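Local coordinates for protein putative sarcosine dimethylglycine methyltransferase (Galdieria sulphuraria, PDB 2O57) that probably transfers methyl groups from S-adenosylmethionine to sarcosine or dimethylglycine, at residues R34-H38 and E255-C260; W69-E73 and R230-R234; K85-A91 and S107-N112; S198-I202 and G282-W286. All coordinates share one frame; numbering follows the deposited sequence.

Interaction 3 lies in the core of the fold, two parallel strands joined by backbone bonds, with one ion pair at the N-terminal end of the strands. Interaction 2 is also buried but rests on side chains: a salt bridge, a cation-pi contact and an edge-to-face ring pair at the border with the second subunit. Its strand 226-233 neighbours strand 284-293 of interaction 4, and the two contacts touch, Ser233 OG lying 2.8 Å from Thr285 OG1. Interaction 4, also buried, has no hydrogen bond and is carried by aliphatic groups. Interaction 1, only partly buried, lies away from the sheet among helices, its centre about 31 Å from that of interaction 2, and fastens its outer side with two hydrogen bonds.

Interaction 1. Residues R34-H38 and E255-C260; sequences RFYFH and EIASFC
His38 and Glu255 meet through a short hydrogen bond, His38 NE2 to Glu255 OE2 at 2.5 Å. The acceptor lies in the imidazole plane and is approached on its anti lone pair, while carboxylate and ring are turned 60° from each other. With CG anti to the backbone N (chi1 172°), the imidazole swings out from its helix, and Ile256 CG2 packs against His38 CD2 at 3.5 Å. The Phe259 and His38 side chains cross at about a right angle, their ring planes 55° apart, and Phe259 CZ comes to 3.7 Å from His38 ND1.

One turn earlier, Arg34 slides past Phe259 in the opposite direction. Its chain, extended from CG to NE, carries NH1 to Phe259 O at 2.9 Å, a bond lying in both the guanidinium and the carbonyl planes. Deeper in, Phe35 CD1 touches Ile256 CD1 at 3.9 Å, and Cys260 SG rests against Phe35 CB. The carboxylate of Glu255 has a second partner in Arg252, a salt bridge that would favour its charged form.

The contact fixes helix 27-40 to the end of helix 253-256 and the turn after it; Phe35 also packs on Leu249 of helix 235-251 and Met268 of helix 262-280.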
# COMPACT_ATOMS: atom_id res chain seq x y z
N ARG A 34 -26.13 -13.97 -2.92
CA ARG A 34 -27.24 -14.11 -1.98
C ARG A 34 -26.74 -14.10 -0.52
O ARG A 34 -27.39 -13.51 0.36
CB ARG A 34 -28.01 -15.41 -2.22
CG ARG A 34 -28.82 -15.44 -3.55
CD ARG A 34 -29.59 -16.75 -3.64
NE ARG A 34 -30.47 -16.81 -4.82
CZ ARG A 34 -31.23 -17.86 -5.11
NH1 ARG A 34 -31.22 -18.96 -4.33
NH2 ARG A 34 -32.01 -17.82 -6.16
N PHE A 35 -25.62 -14.79 -0.28
CA PHE A 35 -24.99 -14.81 1.03
C PHE A 35 -24.52 -13.42 1.43
O PHE A 35 -24.86 -12.95 2.49
CB PHE A 35 -23.83 -15.82 1.14
CG PHE A 35 -22.97 -15.60 2.39
CD1 PHE A 35 -23.45 -15.97 3.66
CD2 PHE A 35 -21.70 -15.05 2.29
CE1 PHE A 35 -22.66 -15.77 4.82
CE2 PHE A 35 -20.90 -14.84 3.42
CZ PHE A 35 -21.39 -15.19 4.69
N TYR A 36 -23.73 -12.75 0.59
CA TYR A 36 -23.24 -11.40 0.95
C TYR A 36 -24.39 -10.40 1.10
O TYR A 36 -24.42 -9.57 2.04
CB TYR A 36 -22.30 -10.91 -0.11
CG TYR A 36 -20.89 -11.44 0.00
CD1 TYR A 36 -19.99 -10.89 0.94
CD2 TYR A 36 -20.46 -12.50 -0.80
CE1 TYR A 36 -18.67 -11.36 1.03
CE2 TYR A 36 -19.15 -12.99 -0.70
CZ TYR A 36 -18.27 -12.40 0.20
OH TYR A 36 -16.97 -12.86 0.28
N PHE A 37 -25.32 -10.44 0.16
CA PHE A 37 -26.48 -9.58 0.29
C PHE A 37 -27.27 -9.86 1.57
O PHE A 37 -27.77 -8.95 2.20
CB PHE A 37 -27.38 -9.68 -0.98
CG PHE A 37 -28.51 -8.71 -0.99
CD1 PHE A 37 -28.30 -7.38 -1.35
CD2 PHE A 37 -29.79 -9.11 -0.62
CE1 PHE A 37 -29.38 -6.45 -1.36
CE2 PHE A 37 -30.86 -8.22 -0.62
CZ PHE A 37 -30.66 -6.87 -0.99
N HIS A 38 -27.39 -11.12 1.96
CA HIS A 38 -28.20 -11.47 3.15
C HIS A 38 -27.63 -10.77 4.38
O HIS A 38 -28.37 -10.30 5.22
CB HIS A 38 -28.22 -12.97 3.37
CG HIS A 38 -28.87 -13.41 4.65
ND1 HIS A 38 -30.24 -13.38 4.84
CD2 HIS A 38 -28.34 -13.88 5.81
CE1 HIS A 38 -30.53 -13.82 6.06
NE2 HIS A 38 -29.40 -14.13 6.67
N GLU A 255 -29.61 -20.51 8.83
CA GLU A 255 -30.39 -19.34 8.49
C GLU A 255 -30.52 -19.11 6.96
O GLU A 255 -31.54 -18.63 6.46
CB GLU A 255 -29.70 -18.17 9.19
CG GLU A 255 -30.25 -16.79 9.01
CD GLU A 255 -29.35 -15.77 9.69
OE1 GLU A 255 -28.91 -16.04 10.82
OE2 GLU A 255 -29.07 -14.71 9.09
N ILE A 256 -29.50 -19.49 6.21
CA ILE A 256 -29.45 -19.22 4.76
C ILE A 256 -29.70 -20.47 3.90
O ILE A 256 -29.74 -20.39 2.65
CB ILE A 256 -28.05 -18.64 4.38
CG1 ILE A 256 -26.95 -19.70 4.61
CG2 ILE A 256 -27.78 -17.32 5.14
CD1 ILE A 256 -25.55 -19.23 4.23
N ALA A 257 -29.90 -21.61 4.55
CA ALA A 257 -29.83 -22.92 3.84
C ALA A 257 -30.94 -23.14 2.81
O ALA A 257 -30.81 -24.00 1.91
CB ALA A 257 -29.85 -24.04 4.82
N SER A 258 -32.03 -22.38 2.93
CA SER A 258 -33.09 -22.47 1.91
C SER A 258 -32.67 -21.87 0.55
O SER A 258 -33.14 -22.31 -0.51
CB SER A 258 -34.43 -21.85 2.38
OG SER A 258 -34.30 -20.43 2.56
N PHE A 259 -31.81 -20.85 0.57
CA PHE A 259 -31.45 -20.13 -0.66
C PHE A 259 -29.96 -20.18 -0.97
O PHE A 259 -29.57 -19.85 -2.09
CB PHE A 259 -31.96 -18.69 -0.65
CG PHE A 259 -31.44 -17.86 0.51
CD1 PHE A 259 -30.20 -17.25 0.45
CD2 PHE A 259 -32.24 -17.66 1.65
CE1 PHE A 259 -29.74 -16.46 1.51
CE2 PHE A 259 -31.77 -16.86 2.72
CZ PHE A 259 -30.54 -16.29 2.64
N CYS A 260 -29.13 -20.55 0.02
CA CYS A 260 -27.72 -20.91 -0.21
C CYS A 260 -27.60 -22.37 0.25
O CYS A 260 -27.43 -22.64 1.44
CB CYS A 260 -26.78 -20.00 0.61
SG CYS A 260 -26.75 -18.26 0.12

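Interaction 2. Residues W69-E73 and R230-R234; sequences WLASE and RTFSR
Glu73 OE1 is gripped by two arginines, Arg230 of its own chain and Arg234 of the second subunit. Arg230 NH1 comes to 2.7 Å on the anti lone pair of OE1, with OE1 lying 26° out of the guanidinium plane, and makes a weak bond to Glu73 O as well. The other carboxylate oxygen, OE2, accepts from Trp69 NE1 at 2.9 Å, a bend at chi2 turning the acid back along its helix. With both oxygens engaged, the carboxylate is restrained from rotating and probably stays charged.

Trp69 then meets two residues in different ways. Its six-membered ring points an edge at the face of Phe232 with the planes at 85°, and CZ2 stands over the centre of the phenyl ring, 3.4 Å from Phe232 CG. The guanidinium of Arg234 stands steeply over a face of the indole, planes 73° apart, a cation-pi contact in which NH2 comes nearest, 3.3 Å from Trp69 CE2. Arg234 NH1 bonds Glu73 of the second subunit, so the same arginine also bridges the subunit interface.

Helix 59-76 thus packs over strand 226-233; the axes of 69-73 and 230-233 approach to 12.2 Å and run nearly antiparallel. That strand borders 284-293 in its own chain, while Thr231, Phe232 and Ser233 pair antiparallel with a strand of the second subunit, so that the sheet continues through the interface.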
# COMPACT_ATOMS: atom_id res chain seq x y z
N TRP A 69 -9.51 4.10 2.79
CA TRP A 69 -8.08 4.06 2.36
C TRP A 69 -7.97 4.31 0.85
O TRP A 69 -7.21 5.17 0.41
CB TRP A 69 -7.39 2.71 2.73
CG TRP A 69 -6.12 2.47 1.94
CD1 TRP A 69 -4.95 3.19 2.02
CD2 TRP A 69 -5.90 1.45 0.94
NE1 TRP A 69 -4.03 2.69 1.11
CE2 TRP A 69 -4.58 1.62 0.46
CE3 TRP A 69 -6.69 0.42 0.41
CZ2 TRP A 69 -4.04 0.80 -0.53
CZ3 TRP A 69 -6.16 -0.40 -0.59
CH2 TRP A 69 -4.83 -0.21 -1.04
N LEU A 70 -8.73 3.56 0.05
CA LEU A 70 -8.60 3.68 -1.40
C LEU A 70 -9.01 5.07 -1.87
O LEU A 70 -8.34 5.65 -2.71
CB LEU A 70 -9.42 2.62 -2.17
CG LEU A 70 -9.05 2.46 -3.68
CD1 LEU A 70 -7.61 1.83 -3.86
CD2 LEU A 70 -10.09 1.51 -4.33
N ALA A 71 -10.08 5.61 -1.29
CA ALA A 71 -10.56 6.94 -1.61
C ALA A 71 -9.51 7.99 -1.20
O ALA A 71 -9.27 8.94 -1.92
CB ALA A 71 -11.88 7.20 -0.95
N SER A 72 -8.85 7.77 -0.07
CA SER A 72 -7.79 8.69 0.36
C SER A 72 -6.61 8.69 -0.61
O SER A 72 -6.08 9.75 -0.91
CB SER A 72 -7.36 8.35 1.80
OG SER A 72 -6.33 9.23 2.23
N GLU A 73 -6.23 7.52 -1.12
CA GLU A 73 -5.12 7.40 -2.07
C GLU A 73 -5.51 8.17 -3.34
O GLU A 73 -4.76 9.00 -3.82
CB GLU A 73 -4.79 5.92 -2.37
CG GLU A 73 -4.28 5.11 -1.13
CD GLU A 73 -2.86 5.43 -0.73
OE1 GLU A 73 -2.14 6.11 -1.52
OE2 GLU A 73 -2.44 5.01 0.35
N ARG A 230 1.67 3.92 -7.79
CA ARG A 230 1.95 3.21 -6.54
C ARG A 230 1.25 1.85 -6.53
O ARG A 230 0.21 1.67 -7.19
CB ARG A 230 1.51 4.06 -5.34
CG ARG A 230 0.01 4.41 -5.30
CD ARG A 230 -0.32 5.45 -4.24
NE ARG A 230 -0.10 6.81 -4.75
CZ ARG A 230 -0.88 7.87 -4.48
NH1 ARG A 230 -1.93 7.78 -3.67
NH2 ARG A 230 -0.59 9.04 -5.02
N THR A 231 1.80 0.92 -5.75
CA THR A 231 1.22 -0.41 -5.55
C THR A 231 1.29 -0.86 -4.09
O THR A 231 2.10 -0.34 -3.28
CB THR A 231 1.86 -1.48 -6.47
OG1 THR A 231 3.23 -1.70 -6.12
CG2 THR A 231 1.80 -1.07 -7.94
N PHE A 232 0.41 -1.82 -3.77
CA PHE A 232 0.19 -2.29 -2.42
C PHE A 232 -0.05 -3.78 -2.53
O PHE A 232 -0.75 -4.25 -3.45
CB PHE A 232 -1.06 -1.61 -1.80
CG PHE A 232 -1.02 -0.09 -1.81
CD1 PHE A 232 -0.58 0.63 -0.70
CD2 PHE A 232 -1.45 0.63 -2.93
CE1 PHE A 232 -0.54 2.05 -0.72
CE2 PHE A 232 -1.38 2.03 -2.96
CZ PHE A 232 -0.94 2.74 -1.86
N SER A 233 0.54 -4.55 -1.62
CA SER A 233 0.29 -5.99 -1.56
C SER A 233 -0.01 -6.27 -0.10
O SER A 233 0.82 -5.94 0.78
CB SER A 233 1.50 -6.79 -2.06
OG SER A 233 1.36 -8.18 -1.79
N ARG A 234 -1.21 -6.78 0.17
CA ARG A 234 -1.62 -7.03 1.54
C ARG A 234 -2.06 -8.48 1.67
O ARG A 234 -3.28 -8.74 1.71
CB ARG A 234 -2.77 -6.11 1.91
CG ARG A 234 -2.38 -4.61 1.87
CD ARG A 234 -3.60 -3.75 2.16
NE ARG A 234 -3.38 -2.31 1.96
CZ ARG A 234 -3.03 -1.48 2.94
NH1 ARG A 234 -2.86 -1.94 4.20
NH2 ARG A 234 -2.89 -0.19 2.65

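Interaction 3. Residues K85-A91 and S107-N112; sequences KGLDLGA and SIDCLN
Gly86, Asp88 and Gly90 are hydrogen-bonded along strand 107-112 in the regular ladder of a parallel pair. Gly86 N gives to Ser107 O at 2.8 Å and Gly86 O takes from Asp109 N; Asp88 N gives to Asp109 O, Asp88 O takes from Leu111 N, and Gly90 N closes the series on Leu111 O.

The tight part is the C-terminal end. Past Gly90, whose positive phi suits glycine, the chain folds back so that Ala91 CB presses on Cys110 CB at 3.3 Å, closer than normal van der Waals contact. On the other face, Leu89 and Leu111 lie side by side pointing the same way, CD2 to CD2 at 3.8 Å. Asn112 OD1 accepts from Gly92 N in the following loop, and its ND2 is held by Gln117.

The opposite end is looser and wetter. Lys85, bent at chi2 (102°) and chi4, forms a salt bridge, NZ to Asp109 OD2 at 3.2 Å, on the syn side but 32° out of the carboxylate plane. A water accepts from Lys85 NZ at 3.0 Å and donates to Asp109 OD1 at 2.8 Å. Thr135 and Tyr151 also bond this aspartate, which probably keeps it ionised.

Strand 85-89, helix 95-104 and strand 107-112 form a right-handed beta-alpha-beta crossover of the Rossmann-like methyltransferase fold. The glycine-rich turn starting at Gly90 is consistent with the loop that binds S-adenosylmethionine in this family.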
# COMPACT_ATOMS: atom_id res chain seq x y z
N LYS A 85 -15.93 13.32 -12.87
CA LYS A 85 -16.71 12.19 -13.35
C LYS A 85 -15.89 10.91 -13.27
O LYS A 85 -14.80 10.81 -13.86
CB LYS A 85 -17.15 12.44 -14.80
CG LYS A 85 -18.27 11.55 -15.25
CD LYS A 85 -19.58 12.28 -15.23
CE LYS A 85 -20.69 11.37 -15.76
NZ LYS A 85 -20.48 11.03 -17.22
N GLY A 86 -16.43 9.95 -12.54
CA GLY A 86 -15.77 8.67 -12.41
C GLY A 86 -16.62 7.55 -12.92
O GLY A 86 -17.85 7.69 -13.06
N LEU A 87 -15.92 6.45 -13.20
CA LEU A 87 -16.49 5.22 -13.70
C LEU A 87 -16.19 4.11 -12.69
O LEU A 87 -15.01 3.88 -12.31
CB LEU A 87 -15.86 4.90 -15.06
CG LEU A 87 -16.21 3.55 -15.66
CD1 LEU A 87 -17.76 3.41 -15.91
CD2 LEU A 87 -15.36 3.23 -16.89
N ASP A 88 -17.25 3.43 -12.22
CA ASP A 88 -17.03 2.33 -11.28
C ASP A 88 -17.19 1.02 -12.04
O ASP A 88 -18.31 0.66 -12.44
CB ASP A 88 -17.98 2.38 -10.07
CG ASP A 88 -17.71 1.26 -9.04
OD1 ASP A 88 -17.01 0.25 -9.33
OD2 ASP A 88 -18.22 1.41 -7.92
N LEU A 89 -16.07 0.32 -12.24
CA LEU A 89 -16.04 -0.94 -12.97
C LEU A 89 -16.29 -2.10 -12.01
O LEU A 89 -15.47 -2.40 -11.14
CB LEU A 89 -14.70 -1.08 -13.73
CG LEU A 89 -14.45 -0.18 -14.93
CD1 LEU A 89 -13.07 -0.45 -15.50
CD2 LEU A 89 -15.48 -0.45 -16.06
N GLY A 90 -17.45 -2.72 -12.13
CA GLY A 90 -17.82 -3.83 -11.26
C GLY A 90 -18.52 -3.28 -10.03
O GLY A 90 -18.24 -3.69 -8.91
N ALA A 91 -19.44 -2.35 -10.24
CA ALA A 91 -20.00 -1.57 -9.15
C ALA A 91 -20.90 -2.31 -8.11
O ALA A 91 -21.22 -1.76 -7.07
CB ALA A 91 -20.74 -0.37 -9.75
N SER A 107 -19.58 12.74 -9.61
CA SER A 107 -20.59 11.94 -10.28
C SER A 107 -19.98 10.59 -10.68
O SER A 107 -18.82 10.53 -11.10
CB SER A 107 -21.07 12.68 -11.53
OG SER A 107 -21.71 13.91 -11.15
N ILE A 108 -20.76 9.53 -10.57
CA ILE A 108 -20.26 8.18 -10.85
C ILE A 108 -21.17 7.47 -11.85
O ILE A 108 -22.38 7.38 -11.63
CB ILE A 108 -20.21 7.30 -9.56
CG1 ILE A 108 -19.32 7.93 -8.46
CG2 ILE A 108 -19.73 5.87 -9.89
CD1 ILE A 108 -17.85 7.81 -8.72
N ASP A 109 -20.57 6.91 -12.91
CA ASP A 109 -21.28 5.95 -13.75
C ASP A 109 -20.85 4.56 -13.30
O ASP A 109 -19.65 4.27 -13.28
CB ASP A 109 -20.94 6.13 -15.22
CG ASP A 109 -21.44 7.44 -15.79
OD1 ASP A 109 -22.39 8.04 -15.25
OD2 ASP A 109 -20.90 7.87 -16.81
N CYS A 110 -21.82 3.69 -13.01
CA CYS A 110 -21.53 2.32 -12.60
C CYS A 110 -21.66 1.44 -13.83
O CYS A 110 -22.64 1.58 -14.60
CB CYS A 110 -22.51 1.87 -11.50
SG CYS A 110 -22.41 2.75 -9.98
N LEU A 111 -20.69 0.55 -14.04
CA LEU A 111 -20.79 -0.46 -15.09
C LEU A 111 -20.77 -1.81 -14.44
O LEU A 111 -19.84 -2.12 -13.67
CB LEU A 111 -19.66 -0.34 -16.13
CG LEU A 111 -19.82 -1.26 -17.36
CD1 LEU A 111 -21.01 -0.83 -18.19
CD2 LEU A 111 -18.53 -1.16 -18.19
N ASN A 112 -21.78 -2.62 -14.70
CA ASN A 112 -21.89 -3.88 -14.00
C ASN A 112 -22.61 -4.89 -14.89
O ASN A 112 -23.55 -4.50 -15.61
CB ASN A 112 -22.66 -3.63 -12.70
CG ASN A 112 -22.49 -4.72 -11.67
OD1 ASN A 112 -21.36 -5.02 -11.25
ND2 ASN A 112 -23.60 -5.26 -11.18
O HOH W 1 -23.31 9.94 -17.05

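Interaction 4. Residues S198-I202 and G282-W286; sequences SIQPI and GKLTW
Lys283 reaches across to Ser198 and Ile199 just after Gly282, whose positive phi ends helix 262-280 in a Schellman motif. The lysine chain runs straight to CE and bends only at chi4. Its aliphatic part does the touching: CE lies 3.3 Å from Ser198 OG, and CD passes 4.0 Å from Ile199 CG2, the lysine and isoleucine side chains sliding past each other in opposite directions. No hydrogen bond forms here; the lysine methylenes simply pass the serine hydroxyl.

Leu284, next in line, opens strand 284-293. This strand runs antiparallel between 181-190 and 226-233 in the sheet, the order 5-7-6 that marks class I methyltransferases, and the leucine stands where the strand begins. Its two methyls diverge to separate partners. CD2 packs on Ile199 CG2 at 3.9 Å, crossing it at a slant, whereas CD1 meets Ile202 CD1 tip to tip at 3.5 Å, a tight methyl pair. Ile202 extends fully to get there, with chi1 -159° and chi2 176°.

Trp275 of helix 262-280 packs against both Leu284 and Ile202, and Leu238 of helix 235-251 adds to the apolar surroundings of the leucine. Further along, Trp286 NE1 is hydrogen-bonded to Asp158.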
# COMPACT_ATOMS: atom_id res chain seq x y z
N SER A 198 1.06 -23.92 -9.88
CA SER A 198 1.19 -23.99 -8.42
C SER A 198 -0.03 -23.47 -7.65
O SER A 198 -0.05 -23.52 -6.43
CB SER A 198 2.48 -23.29 -7.99
OG SER A 198 2.24 -22.40 -6.92
N ILE A 199 -1.05 -23.01 -8.37
CA ILE A 199 -2.30 -22.48 -7.79
C ILE A 199 -3.52 -23.07 -8.52
O ILE A 199 -4.59 -22.48 -8.58
CB ILE A 199 -2.38 -20.94 -7.80
CG1 ILE A 199 -2.08 -20.36 -9.20
CG2 ILE A 199 -1.46 -20.34 -6.69
CD1 ILE A 199 -2.43 -18.87 -9.34
N GLN A 200 -3.32 -24.27 -9.03
CA GLN A 200 -4.31 -24.99 -9.79
C GLN A 200 -5.60 -25.27 -8.99
O GLN A 200 -6.70 -25.03 -9.50
CB GLN A 200 -3.66 -26.26 -10.37
CG GLN A 200 -4.30 -26.80 -11.64
CD GLN A 200 -4.45 -25.72 -12.69
OE1 GLN A 200 -3.46 -25.12 -13.14
NE2 GLN A 200 -5.69 -25.44 -13.08
N PRO A 201 -5.49 -25.78 -7.73
CA PRO A 201 -6.70 -25.95 -6.95
C PRO A 201 -7.59 -24.71 -6.92
O PRO A 201 -8.80 -24.82 -7.13
CB PRO A 201 -6.18 -26.26 -5.55
CG PRO A 201 -4.92 -26.97 -5.80
CD PRO A 201 -4.31 -26.25 -6.97
N ILE A 202 -7.01 -23.54 -6.70
CA ILE A 202 -7.81 -22.32 -6.66
C ILE A 202 -8.27 -21.85 -8.04
O ILE A 202 -9.40 -21.38 -8.18
CB ILE A 202 -7.13 -21.18 -5.84
CG1 ILE A 202 -8.19 -20.16 -5.40
CG2 ILE A 202 -5.92 -20.54 -6.58
CD1 ILE A 202 -7.64 -19.11 -4.53
N GLY A 282 2.17 -17.83 0.93
CA GLY A 282 2.89 -16.82 0.15
C GLY A 282 2.68 -16.94 -1.35
O GLY A 282 3.49 -16.42 -2.12
N LYS A 283 1.59 -17.59 -1.78
CA LYS A 283 1.27 -17.69 -3.20
C LYS A 283 0.29 -16.61 -3.69
O LYS A 283 0.31 -16.25 -4.85
CB LYS A 283 0.67 -19.05 -3.56
CG LYS A 283 1.58 -20.25 -3.18
CD LYS A 283 1.04 -21.49 -3.84
CE LYS A 283 1.98 -22.66 -3.62
NZ LYS A 283 1.28 -23.63 -2.72
N LEU A 284 -0.58 -16.15 -2.81
CA LEU A 284 -1.69 -15.26 -3.17
C LEU A 284 -1.64 -14.00 -2.33
O LEU A 284 -1.16 -14.01 -1.19
CB LEU A 284 -3.03 -15.96 -2.95
CG LEU A 284 -3.22 -17.30 -3.67
CD1 LEU A 284 -4.62 -17.87 -3.30
CD2 LEU A 284 -3.13 -17.14 -5.16
N THR A 285 -2.16 -12.93 -2.89
CA THR A 285 -2.22 -11.66 -2.14
C THR A 285 -3.44 -10.83 -2.52
O THR A 285 -4.18 -11.19 -3.41
CB THR A 285 -0.89 -10.83 -2.30
OG1 THR A 285 -0.91 -9.73 -1.40
CG2 THR A 285 -0.68 -10.30 -3.74
N TRP A 286 -3.65 -9.73 -1.81
CA TRP A 286 -4.68 -8.78 -2.21
C TRP A 286 -3.92 -7.54 -2.65
O TRP A 286 -3.24 -6.93 -1.84
CB TRP A 286 -5.65 -8.47 -1.06
CG TRP A 286 -6.73 -7.44 -1.43
CD1 TRP A 286 -7.61 -7.52 -2.49
CD2 TRP A 286 -7.01 -6.23 -0.76
NE1 TRP A 286 -8.39 -6.40 -2.52
CE2 TRP A 286 -8.07 -5.61 -1.45
CE3 TRP A 286 -6.48 -5.62 0.39
CZ2 TRP A 286 -8.62 -4.38 -1.04
CZ3 TRP A 286 -7.03 -4.39 0.80
CH2 TRP A 286 -8.09 -3.79 0.07